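Glycogen synthase (Cyanobacterium sp. CLg1, PDB 6GNF) belongs to the starch and bacterial glycogen synthase family, glycosyltransferases built from two Rossmann-like domains, and holds adenosine-5'-diphosphate and a glycan in this model. Local coordinates at residues T74-P79 with L149-A154; K57-A62 with G159-N164; T87-F92 with I102-H107; Q141-V146 with S175-Y180. All blocks are in the same frame, centred on the assembly; numbering follows the deposited sequence.

Contact 1 (T74-P79 with L149-A154)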
# COMPACT_ATOMS: atom_id res chain seq x y z
N THR A 74 11.22 11.69 -23.93
CA THR A 74 10.44 11.52 -25.16
C THR A 74 10.42 12.78 -26.01
O THR A 74 10.01 12.75 -27.16
CB THR A 74 8.98 11.18 -24.86
OG1 THR A 74 8.36 12.33 -24.27
CG2 THR A 74 8.87 9.95 -23.95
N GLU A 75 10.86 13.90 -25.43
CA GLU A 75 10.84 15.23 -26.07
C GLU A 75 9.43 15.82 -26.18
O GLU A 75 9.23 16.90 -26.73
CB GLU A 75 11.52 15.22 -27.44
CG GLU A 75 12.98 14.81 -27.35
CD GLU A 75 13.88 15.96 -26.87
OE1 GLU A 75 15.07 15.68 -26.59
OE2 GLU A 75 13.42 17.13 -26.77
N ILE A 76 8.46 15.14 -25.60
CA ILE A 76 7.10 15.65 -25.57
C ILE A 76 6.98 16.63 -24.40
O ILE A 76 7.47 16.37 -23.31
CB ILE A 76 6.09 14.51 -25.36
CG1 ILE A 76 6.20 13.50 -26.51
CG2 ILE A 76 4.68 15.05 -25.26
CD1 ILE A 76 5.58 12.15 -26.21
N ILE A 77 6.31 17.75 -24.64
CA ILE A 77 5.94 18.69 -23.58
C ILE A 77 4.45 18.91 -23.62
O ILE A 77 3.84 18.91 -24.68
CB ILE A 77 6.65 20.05 -23.71
CG1 ILE A 77 6.21 20.79 -24.98
CG2 ILE A 77 8.16 19.86 -23.67
CD1 ILE A 77 7.04 22.00 -25.31
N GLN A 78 3.84 19.02 -22.44
CA GLN A 78 2.41 19.18 -22.33
C GLN A 78 2.10 20.30 -21.34
O GLN A 78 2.56 20.26 -20.21
CB GLN A 78 1.79 17.87 -21.86
CG GLN A 78 0.31 17.91 -21.57
CD GLN A 78 -0.49 18.36 -22.78
OE1 GLN A 78 -0.08 18.18 -23.92
NE2 GLN A 78 -1.58 19.06 -22.52
N PRO A 79 1.30 21.31 -21.76
CA PRO A 79 0.90 22.33 -20.79
C PRO A 79 -0.09 21.80 -19.75
O PRO A 79 -1.01 21.06 -20.10
CB PRO A 79 0.28 23.43 -21.65
CG PRO A 79 -0.06 22.79 -22.94
CD PRO A 79 0.91 21.67 -23.13
N LEU A 149 -0.47 11.06 -26.52
CA LEU A 149 0.80 11.66 -26.95
C LEU A 149 2.00 10.73 -26.99
O LEU A 149 2.85 10.83 -27.88
CB LEU A 149 1.15 12.82 -26.01
CG LEU A 149 0.36 14.12 -26.07
CD1 LEU A 149 0.87 15.12 -25.05
CD2 LEU A 149 0.31 14.71 -27.47
N VAL A 150 2.08 9.80 -26.04
CA VAL A 150 3.32 9.04 -25.84
C VAL A 150 3.31 7.70 -26.59
O VAL A 150 2.56 6.79 -26.24
CB VAL A 150 3.56 8.80 -24.33
CG1 VAL A 150 4.85 8.03 -24.10
CG2 VAL A 150 3.61 10.12 -23.58
N PRO A 151 4.22 7.53 -27.57
CA PRO A 151 4.27 6.26 -28.28
C PRO A 151 4.84 5.16 -27.39
O PRO A 151 5.89 5.32 -26.76
CB PRO A 151 5.21 6.52 -29.45
CG PRO A 151 6.06 7.66 -29.00
CD PRO A 151 5.22 8.49 -28.08
N LEU A 152 4.17 4.01 -27.38
CA LEU A 152 4.45 2.95 -26.44
C LEU A 152 5.22 1.82 -27.10
O LEU A 152 5.51 1.84 -28.29
CB LEU A 152 3.14 2.43 -25.85
CG LEU A 152 2.26 3.45 -25.15
CD1 LEU A 152 0.97 2.81 -24.66
CD2 LEU A 152 2.98 4.13 -23.99
N GLY A 153 5.60 0.85 -26.29
CA GLY A 153 6.34 -0.31 -26.75
C GLY A 153 7.83 -0.07 -26.70
O GLY A 153 8.29 1.01 -26.30
N ALA A 154 8.58 -1.09 -27.09
CA ALA A 154 10.03 -0.99 -27.19
C ALA A 154 10.39 0.21 -28.08
O ALA A 154 10.12 0.21 -29.29
CB ALA A 154 10.61 -2.27 -27.76

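Contact 2 (K57-A62 with G159-N164). With SO4 (sulfate ion), chain H.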
# COMPACT_ATOMS: atom_id res chain seq x y z
N LYS A 57 -2.62 -4.18 -23.40
CA LYS A 57 -1.71 -3.06 -23.55
C LYS A 57 -1.80 -2.21 -22.30
O LYS A 57 -2.83 -1.60 -22.03
CB LYS A 57 -2.08 -2.24 -24.78
CG LYS A 57 -1.05 -1.17 -25.10
CD LYS A 57 -1.50 -0.28 -26.24
CE LYS A 57 -1.53 -1.02 -27.56
NZ LYS A 57 -1.73 -0.08 -28.70
N VAL A 58 -0.68 -2.11 -21.58
CA VAL A 58 -0.67 -1.56 -20.23
C VAL A 58 0.47 -0.57 -20.06
O VAL A 58 1.58 -0.80 -20.52
CB VAL A 58 -0.47 -2.69 -19.20
CG1 VAL A 58 -0.69 -2.18 -17.79
CG2 VAL A 58 -1.41 -3.85 -19.50
N CYS A 59 0.19 0.55 -19.40
CA CYS A 59 1.23 1.50 -19.02
C CYS A 59 0.94 2.03 -17.64
O CYS A 59 -0.18 1.92 -17.14
CB CYS A 59 1.33 2.65 -20.02
SG CYS A 59 -0.06 3.80 -20.00
N THR A 60 1.97 2.57 -17.00
CA THR A 60 1.82 3.27 -15.73
C THR A 60 2.28 4.70 -15.95
O THR A 60 3.15 4.98 -16.79
CB THR A 60 2.65 2.65 -14.59
OG1 THR A 60 4.04 2.88 -14.86
CG2 THR A 60 2.34 1.16 -14.44
N VAL A 61 1.65 5.61 -15.21
CA VAL A 61 2.04 7.01 -15.20
C VAL A 61 2.24 7.43 -13.77
O VAL A 61 1.35 7.24 -12.94
CB VAL A 61 0.96 7.92 -15.82
CG1 VAL A 61 1.44 9.36 -15.85
CG2 VAL A 61 0.59 7.45 -17.21
N ALA A 62 3.40 8.02 -13.49
CA ALA A 62 3.72 8.46 -12.14
C ALA A 62 4.74 9.58 -12.20
O ALA A 62 5.35 9.80 -13.24
CB ALA A 62 4.27 7.30 -11.34
N GLY A 159 3.18 3.21 -31.45
CA GLY A 159 2.21 4.30 -31.47
C GLY A 159 1.53 4.47 -30.13
O GLY A 159 1.80 3.72 -29.19
N VAL A 160 0.64 5.45 -30.03
CA VAL A 160 0.01 5.82 -28.75
C VAL A 160 -1.13 4.88 -28.37
O VAL A 160 -1.65 4.15 -29.21
CB VAL A 160 -0.50 7.27 -28.78
CG1 VAL A 160 0.63 8.22 -29.12
CG2 VAL A 160 -1.66 7.43 -29.76
N MET A 161 -1.52 4.90 -27.10
CA MET A 161 -2.58 4.02 -26.60
C MET A 161 -3.94 4.39 -27.18
O MET A 161 -4.73 3.51 -27.48
CB MET A 161 -2.63 4.07 -25.07
CG MET A 161 -3.72 3.20 -24.46
SD MET A 161 -3.65 3.07 -22.67
CE MET A 161 -2.34 1.86 -22.51
N GLY A 162 -4.22 5.68 -27.34
CA GLY A 162 -5.46 6.13 -27.96
C GLY A 162 -6.59 6.39 -26.98
O GLY A 162 -6.42 6.32 -25.77
N GLU A 163 -7.78 6.65 -27.52
CA GLU A 163 -8.90 7.14 -26.72
C GLU A 163 -9.74 6.05 -26.06
O GLU A 163 -10.51 6.36 -25.17
CB GLU A 163 -9.78 8.05 -27.57
CG GLU A 163 -9.04 9.30 -28.03
CD GLU A 163 -9.93 10.30 -28.75
OE1 GLU A 163 -10.99 10.71 -28.22
OE2 GLU A 163 -9.59 10.68 -29.89
N ASN A 164 -9.60 4.80 -26.49
CA ASN A 164 -10.36 3.71 -25.88
C ASN A 164 -9.61 3.12 -24.72
O ASN A 164 -9.21 1.95 -24.75
CB ASN A 164 -10.70 2.64 -26.91
CG ASN A 164 -11.66 3.15 -27.96
OD1 ASN A 164 -12.64 3.83 -27.65
ND2 ASN A 164 -11.35 2.89 -29.21
S SO4 H . -8.30 0.53 -30.00
O1 SO4 H . -8.55 1.96 -29.70
O2 SO4 H . -9.49 -0.26 -29.59
O3 SO4 H . -7.11 0.05 -29.27
O4 SO4 H . -8.06 0.40 -31.46
O HOH W 1 -4.33 0.74 -28.31
O HOH W 2 0.67 1.30 -28.59

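Contact 3 (T87-F92 with I102-H107). With SO4 (sulfate ion), chain G.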
# COMPACT_ATOMS: atom_id res chain seq x y z
N THR A 87 2.00 25.91 -16.52
CA THR A 87 3.35 25.34 -16.60
C THR A 87 3.37 24.18 -17.60
O THR A 87 2.36 23.93 -18.25
CB THR A 87 3.84 24.91 -15.19
OG1 THR A 87 5.24 24.64 -15.23
CG2 THR A 87 3.06 23.69 -14.68
N ASN A 88 4.52 23.54 -17.77
CA ASN A 88 4.68 22.42 -18.69
C ASN A 88 5.28 21.24 -17.98
O ASN A 88 6.10 21.41 -17.11
CB ASN A 88 5.65 22.77 -19.82
CG ASN A 88 5.14 23.87 -20.70
OD1 ASN A 88 5.68 24.97 -20.68
ND2 ASN A 88 4.07 23.61 -21.44
N VAL A 89 4.90 20.04 -18.38
CA VAL A 89 5.62 18.83 -17.96
C VAL A 89 6.33 18.23 -19.18
O VAL A 89 5.95 18.52 -20.31
CB VAL A 89 4.69 17.81 -17.28
CG1 VAL A 89 4.12 18.40 -16.01
CG2 VAL A 89 3.57 17.37 -18.21
N ARG A 90 7.43 17.52 -18.93
CA ARG A 90 8.05 16.66 -19.92
C ARG A 90 7.71 15.23 -19.53
O ARG A 90 7.38 14.97 -18.38
CB ARG A 90 9.56 16.84 -19.95
CG ARG A 90 10.03 18.22 -20.38
CD ARG A 90 11.54 18.29 -20.45
NE ARG A 90 12.17 17.98 -19.17
CZ ARG A 90 13.46 17.69 -18.99
NH1 ARG A 90 14.30 17.65 -20.01
NH2 ARG A 90 13.92 17.42 -17.77
N TYR A 91 7.73 14.32 -20.50
CA TYR A 91 7.48 12.91 -20.24
C TYR A 91 8.73 12.10 -20.53
O TYR A 91 9.38 12.26 -21.57
CB TYR A 91 6.33 12.39 -21.10
CG TYR A 91 4.99 13.03 -20.82
CD1 TYR A 91 4.23 12.68 -19.72
CD2 TYR A 91 4.46 13.98 -21.70
CE1 TYR A 91 2.99 13.26 -19.47
CE2 TYR A 91 3.23 14.58 -21.46
CZ TYR A 91 2.49 14.22 -20.35
OH TYR A 91 1.25 14.82 -20.13
N PHE A 92 9.13 11.29 -19.55
CA PHE A 92 10.19 10.32 -19.74
C PHE A 92 9.52 8.96 -19.81
O PHE A 92 8.39 8.79 -19.34
CB PHE A 92 11.20 10.39 -18.59
CG PHE A 92 12.13 11.56 -18.68
CD1 PHE A 92 11.66 12.85 -18.51
CD2 PHE A 92 13.48 11.37 -18.92
CE1 PHE A 92 12.51 13.93 -18.59
CE2 PHE A 92 14.34 12.44 -18.99
CZ PHE A 92 13.86 13.73 -18.83
N ILE A 102 5.65 5.56 -17.80
CA ILE A 102 5.76 6.95 -18.20
C ILE A 102 5.96 7.76 -16.93
O ILE A 102 5.23 7.61 -15.95
CB ILE A 102 4.48 7.43 -18.90
CG1 ILE A 102 4.05 6.45 -20.01
CG2 ILE A 102 4.65 8.84 -19.42
CD1 ILE A 102 5.13 6.16 -21.01
N TRP A 103 6.93 8.66 -16.97
CA TRP A 103 7.27 9.46 -15.81
C TRP A 103 7.08 10.94 -16.11
O TRP A 103 7.65 11.47 -17.06
CB TRP A 103 8.71 9.23 -15.42
CG TRP A 103 9.08 7.79 -15.33
CD1 TRP A 103 9.85 7.10 -16.20
CD2 TRP A 103 8.71 6.87 -14.30
NE1 TRP A 103 9.99 5.80 -15.78
CE2 TRP A 103 9.31 5.63 -14.61
CE3 TRP A 103 7.95 6.97 -13.13
CZ2 TRP A 103 9.16 4.50 -13.82
CZ3 TRP A 103 7.79 5.83 -12.33
CH2 TRP A 103 8.39 4.61 -12.69
N VAL A 104 6.29 11.60 -15.28
CA VAL A 104 5.98 13.00 -15.45
C VAL A 104 7.07 13.83 -14.80
O VAL A 104 7.25 13.78 -13.59
CB VAL A 104 4.61 13.33 -14.83
CG1 VAL A 104 4.25 14.79 -15.09
CG2 VAL A 104 3.54 12.41 -15.38
N ASP A 105 7.76 14.63 -15.60
CA ASP A 105 8.91 15.38 -15.13
C ASP A 105 8.58 16.85 -14.90
O ASP A 105 8.07 17.54 -15.78
CB ASP A 105 10.06 15.27 -16.12
CG ASP A 105 11.29 16.05 -15.68
OD1 ASP A 105 11.94 15.72 -14.67
OD2 ASP A 105 11.62 17.04 -16.39
N HIS A 106 8.91 17.34 -13.71
CA HIS A 106 8.74 18.74 -13.35
C HIS A 106 9.60 19.04 -12.13
O HIS A 106 9.83 18.17 -11.30
CB HIS A 106 7.28 19.03 -13.01
CG HIS A 106 6.93 20.49 -13.02
ND1 HIS A 106 7.20 21.33 -11.97
CD2 HIS A 106 6.35 21.25 -13.98
CE1 HIS A 106 6.81 22.56 -12.28
NE2 HIS A 106 6.29 22.53 -13.49
N HIS A 107 10.05 20.29 -12.03
CA HIS A 107 10.89 20.73 -10.92
C HIS A 107 10.31 20.35 -9.54
O HIS A 107 11.05 19.95 -8.66
CB HIS A 107 11.17 22.25 -11.07
CG HIS A 107 11.65 22.93 -9.83
ND1 HIS A 107 12.99 22.99 -9.50
CD2 HIS A 107 11.00 23.65 -8.89
CE1 HIS A 107 13.14 23.68 -8.38
NE2 HIS A 107 11.94 24.09 -7.99
S SO4 G . 17.37 15.78 -16.90
O1 SO4 G . 16.84 16.56 -18.05
O2 SO4 G . 16.55 15.97 -15.68
O3 SO4 G . 18.74 16.26 -16.63
O4 SO4 G . 17.41 14.34 -17.25

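Contact 4 (Q141-V146 with S175-Y180)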
# COMPACT_ATOMS: atom_id res chain seq x y z
N GLN A 141 -3.79 15.73 -14.34
CA GLN A 141 -3.85 16.41 -15.63
C GLN A 141 -2.82 15.88 -16.61
O GLN A 141 -3.11 15.71 -17.79
CB GLN A 141 -3.61 17.91 -15.48
CG GLN A 141 -4.68 18.65 -14.70
CD GLN A 141 -4.27 20.07 -14.37
OE1 GLN A 141 -3.69 20.77 -15.21
NE2 GLN A 141 -4.55 20.50 -13.15
N ALA A 142 -1.60 15.68 -16.13
CA ALA A 142 -0.53 15.22 -17.00
C ALA A 142 -0.77 13.81 -17.52
O ALA A 142 -0.39 13.51 -18.65
CB ALA A 142 0.81 15.29 -16.28
N ALA A 143 -1.37 12.97 -16.68
CA ALA A 143 -1.59 11.56 -17.01
C ALA A 143 -2.61 11.40 -18.12
O ALA A 143 -2.51 10.50 -18.94
CB ALA A 143 -2.03 10.79 -15.78
N LEU A 144 -3.60 12.28 -18.16
CA LEU A 144 -4.67 12.18 -19.15
C LEU A 144 -4.15 12.33 -20.57
O LEU A 144 -4.69 11.71 -21.48
CB LEU A 144 -5.76 13.22 -18.87
CG LEU A 144 -6.73 12.89 -17.73
CD1 LEU A 144 -7.42 14.13 -17.23
CD2 LEU A 144 -7.76 11.86 -18.17
N ALA A 145 -3.08 13.11 -20.75
CA ALA A 145 -2.51 13.33 -22.08
C ALA A 145 -1.68 12.15 -22.58
O ALA A 145 -1.41 12.04 -23.77
CB ALA A 145 -1.68 14.61 -22.09
N VAL A 146 -1.30 11.25 -21.68
CA VAL A 146 -0.33 10.21 -22.04
C VAL A 146 -0.86 9.25 -23.11
O VAL A 146 -0.11 8.95 -24.06
CB VAL A 146 0.18 9.45 -20.79
CG1 VAL A 146 0.88 8.16 -21.17
CG2 VAL A 146 1.12 10.35 -20.01
N SER A 175 -7.32 10.89 -7.50
CA SER A 175 -8.78 10.76 -7.48
C SER A 175 -9.52 11.91 -8.18
O SER A 175 -10.72 11.82 -8.33
CB SER A 175 -9.30 10.57 -6.05
OG SER A 175 -8.99 11.69 -5.25
N LEU A 176 -8.82 12.97 -8.57
CA LEU A 176 -9.43 14.04 -9.38
C LEU A 176 -9.39 13.75 -10.89
O LEU A 176 -10.04 14.43 -11.67
CB LEU A 176 -8.74 15.38 -9.13
CG LEU A 176 -8.76 15.95 -7.72
CD1 LEU A 176 -7.91 17.22 -7.71
CD2 LEU A 176 -10.16 16.26 -7.25
N LEU A 177 -8.65 12.73 -11.31
CA LEU A 177 -8.54 12.42 -12.74
C LEU A 177 -9.90 12.25 -13.45
O LEU A 177 -10.07 12.70 -14.59
CB LEU A 177 -7.65 11.20 -12.95
CG LEU A 177 -7.42 10.78 -14.41
CD1 LEU A 177 -6.02 10.20 -14.58
CD2 LEU A 177 -8.47 9.77 -14.88
N PRO A 178 -10.87 11.58 -12.80
CA PRO A 178 -12.19 11.46 -13.43
C PRO A 178 -12.89 12.80 -13.65
O PRO A 178 -13.61 12.95 -14.64
CB PRO A 178 -12.98 10.61 -12.44
CG PRO A 178 -11.95 9.83 -11.70
CD PRO A 178 -10.77 10.76 -11.58
N LEU A 179 -12.64 13.77 -12.78
CA LEU A 179 -13.23 15.09 -12.94
C LEU A 179 -12.58 15.81 -14.11
O LEU A 179 -13.28 16.42 -14.93
CB LEU A 179 -13.10 15.93 -11.66
CG LEU A 179 -14.05 15.55 -10.52
CD1 LEU A 179 -13.69 14.21 -9.90
CD2 LEU A 179 -14.05 16.62 -9.44
N TYR A 180 -11.25 15.77 -14.18
CA TYR A 180 -10.54 16.40 -15.29
C TYR A 180 -10.87 15.73 -16.63
O TYR A 180 -11.01 16.41 -17.64
CB TYR A 180 -9.03 16.37 -15.07
CG TYR A 180 -8.56 17.27 -13.95
CD1 TYR A 180 -8.83 18.63 -13.97
CD2 TYR A 180 -7.84 16.77 -12.88
CE1 TYR A 180 -8.40 19.47 -12.95
CE2 TYR A 180 -7.41 17.59 -11.85
CZ TYR A 180 -7.69 18.94 -11.88
OH TYR A 180 -7.26 19.76 -10.86

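Contact 1 (T74-P79 with L149-A154)
Ile76 meets the end of helix 146-149 with both arms of its side chain. Its CD1 lies 3.5 Å from the carbonyl O of Leu149 and 3.9 Å from Val150 CG2, and the ring atom CD of Pro151 follows at 4.1 Å. The other arm, CG2, touches Leu149 CD1 at 3.8 Å. This division of labour follows from chi1 of -60°, which sets CG2 anti to the backbone N and CG1 anti to the carbonyl carbon, so that CG2 meets the Leu149 side chain while CD1 spans the backbone of Leu149 and the side chains of Val150 and Pro151. Leu149 CD1 is shared, since Gln78 OE1 rests on it at 3.4 Å with the two side chains at about a right angle, an amide oxygen against a methyl group. Thr74 CG2 comes only within 4.5 Å of Val150 CG1, a loose end to the row.

Behind these contacts, Thr74 OG1 accepts from Ile76 N at 3.1 Å in an ST turn, which fixes the backbone on which Ile76 is mounted; the same oxygen is also hydrogen-bonded to Tyr91 O. Tyr91 packs against Ile76 and Gln78 from strand 85-96, and Val150 rests on Ile102 of strand 99-105. The arrangement belongs to the border of the N-terminal Rossmann-like domain, where an antiparallel meander extends the parallel sheet and its outermost strand, 72-82, is covered by a helix end and the loop after it.

Contact 2 (K57-A62 with G159-N164)
Lys57 and Met161 join the start of an inner strand of the Rossmann-like sheet, 57-63, to the loop that leads into strand 166-170. The methyl group of Met161 does the touching: CE lies 3.5 Å from the carbonyl O of Lys57 and 3.9 Å from Cys59 SG, and it meets Lys57 CG at 4.2 Å. Met161 runs out extended, with CG anti to the backbone N, and turns only at chi3 (-79°), which swings CE against the strand. The lysine chain slides past it in the opposite direction, carrying its ammonium group to the backbone of the loop. There the link is made through water: one molecule accepts from Lys57 NZ at 2.8 Å and donates to Gly159 O at 2.7 Å, and a second connects NZ to Met161 O. At the far end of the loop, Asn164 ND2 gives a hydrogen bond of 3.0 Å to O1 of a sulfate ion, probably from the crystallisation liquor, which Asn23 also binds.

Strand 57-63 lies between strands 23-27 and 99-105. Met161 sits over this part of the sheet, with Asn23 of strand 23-27, Pro147 of helix 146-149 and Leu152 around its side chain.

Contact 3 (T87-F92 with I102-H107)
The guanidinium of Arg90 carries Asp105 OD2 and O1 of a sulfate ion at its edge, in its plane, while Phe92 CE1 stands over one face, offset toward the rim. The phenyl ring in turn has Arg90 CZ at its edge, and its CE1 also touches Asp105 CB at 3.7 Å. Arg90 grips Asp105 side-on, NH2 to Asp105 OD2 at 2.7 Å and NE to the same OD2 at 3.0 Å, so one carboxylate oxygen takes both bonds. The two nitrogens approach from the same face of the carboxylate, whose plane is turned 58° from the guanidinium; NE comes on the anti side, NH2 from well above the plane. Arg64 forms a salt bridge with Asp105 OD1 and a cation-pi contact with Phe92, and it binds the same sulfate.

On the face bearing Tyr91 and Val104, away from Arg90 and Asp105, Tyr91 CD1 packs on Ile102 CG2 at 3.9 Å; Val89 CG1 meets Val104 CG1 at 3.7 Å. His106 offers its ring edge to Thr87, NE2 meeting Thr87 OG1 at 2.9 Å in a hydrogen bond, while ND1 caps Val108 N at the start of helix 107-110. The backbones pair through Arg90 with Asp105 and Phe92 with Trp103, both hydrogen-bonded pairs; Phe92 N reaches Trp103 O at 2.9 Å. Tyr91 with Val104 is the non-hydrogen-bonded pair between them. This is an antiparallel beta hairpin, with strand 99-105 joining it to the parallel part of the Rossmann-like sheet.

Contact 4 (Q141-V146 with S175-Y180)
Gln141 reaches Tyr180 with CG anti to its own carbonyl carbon: chi1 of -66° sets CG over the tyrosine ring, and the extended chain beyond carries the amide out toward the phenol end. CG sits 3.9 Å from the Tyr180 ring centroid and only 3° off the ring normal, a well-centred CH-pi contact. Further out, the amide is turned 57° to the ring, and Gln141 NE2 comes to 3.6 Å from Tyr180 OH without forming a hydrogen bond. The polar ends are engaged by other parts of the chain: Gln141 OE1 accepts from Asn81 N, and Tyr180 OH is hydrogen-bonded to Leu217 O, which together hold the amide and the ring in place.

One turn along the first helix, Leu144 wedges between two residues of the second. Its CD1 lies 3.5 Å from Tyr180 CB, the two side chains meeting at about a right angle, while its CD2 reaches Leu177 CG at 3.9 Å. Leu177, with CG anti to its backbone N, points CD1 at Ala143 CB, 4.2 Å away. All five touching residues are buried, and the interface between the segments is otherwise apolar. Helix 177-186 stands in the beta-alpha-beta connection from strand 166-170 to its parallel neighbour 195-200, and helix 132-144 lies beside it over strands 85-96 and 99-105. Such side-by-side packing of helices over a sheet is the layered build of a Rossmann-like domain.

How the contacts relate
All four contacts lie in the N-terminal catalytic domain, and contacts 1, 2 and 3 share its large mixed sheet. Contact 1 is about 10 Å, centre to centre, from both contact 2 and contact 3. It meets contact 3 through the pairing of strands 72-82 and 85-96, with Gln78 O 3.0 Å from Val89 N, and contact 2 through the loop, where Leu152 N lies 3.0 Å from Gly159 O. Contacts 2 and 3 are tied by Thr60 O and Ile102 N at 2.8 Å. Contact 4 adds the helices: Tyr91 OH reaches Ala142 O at 2.6 Å, and Val61 touches Ala143 and Val146. The centres lie about 21 to 28 Å from the chain centre.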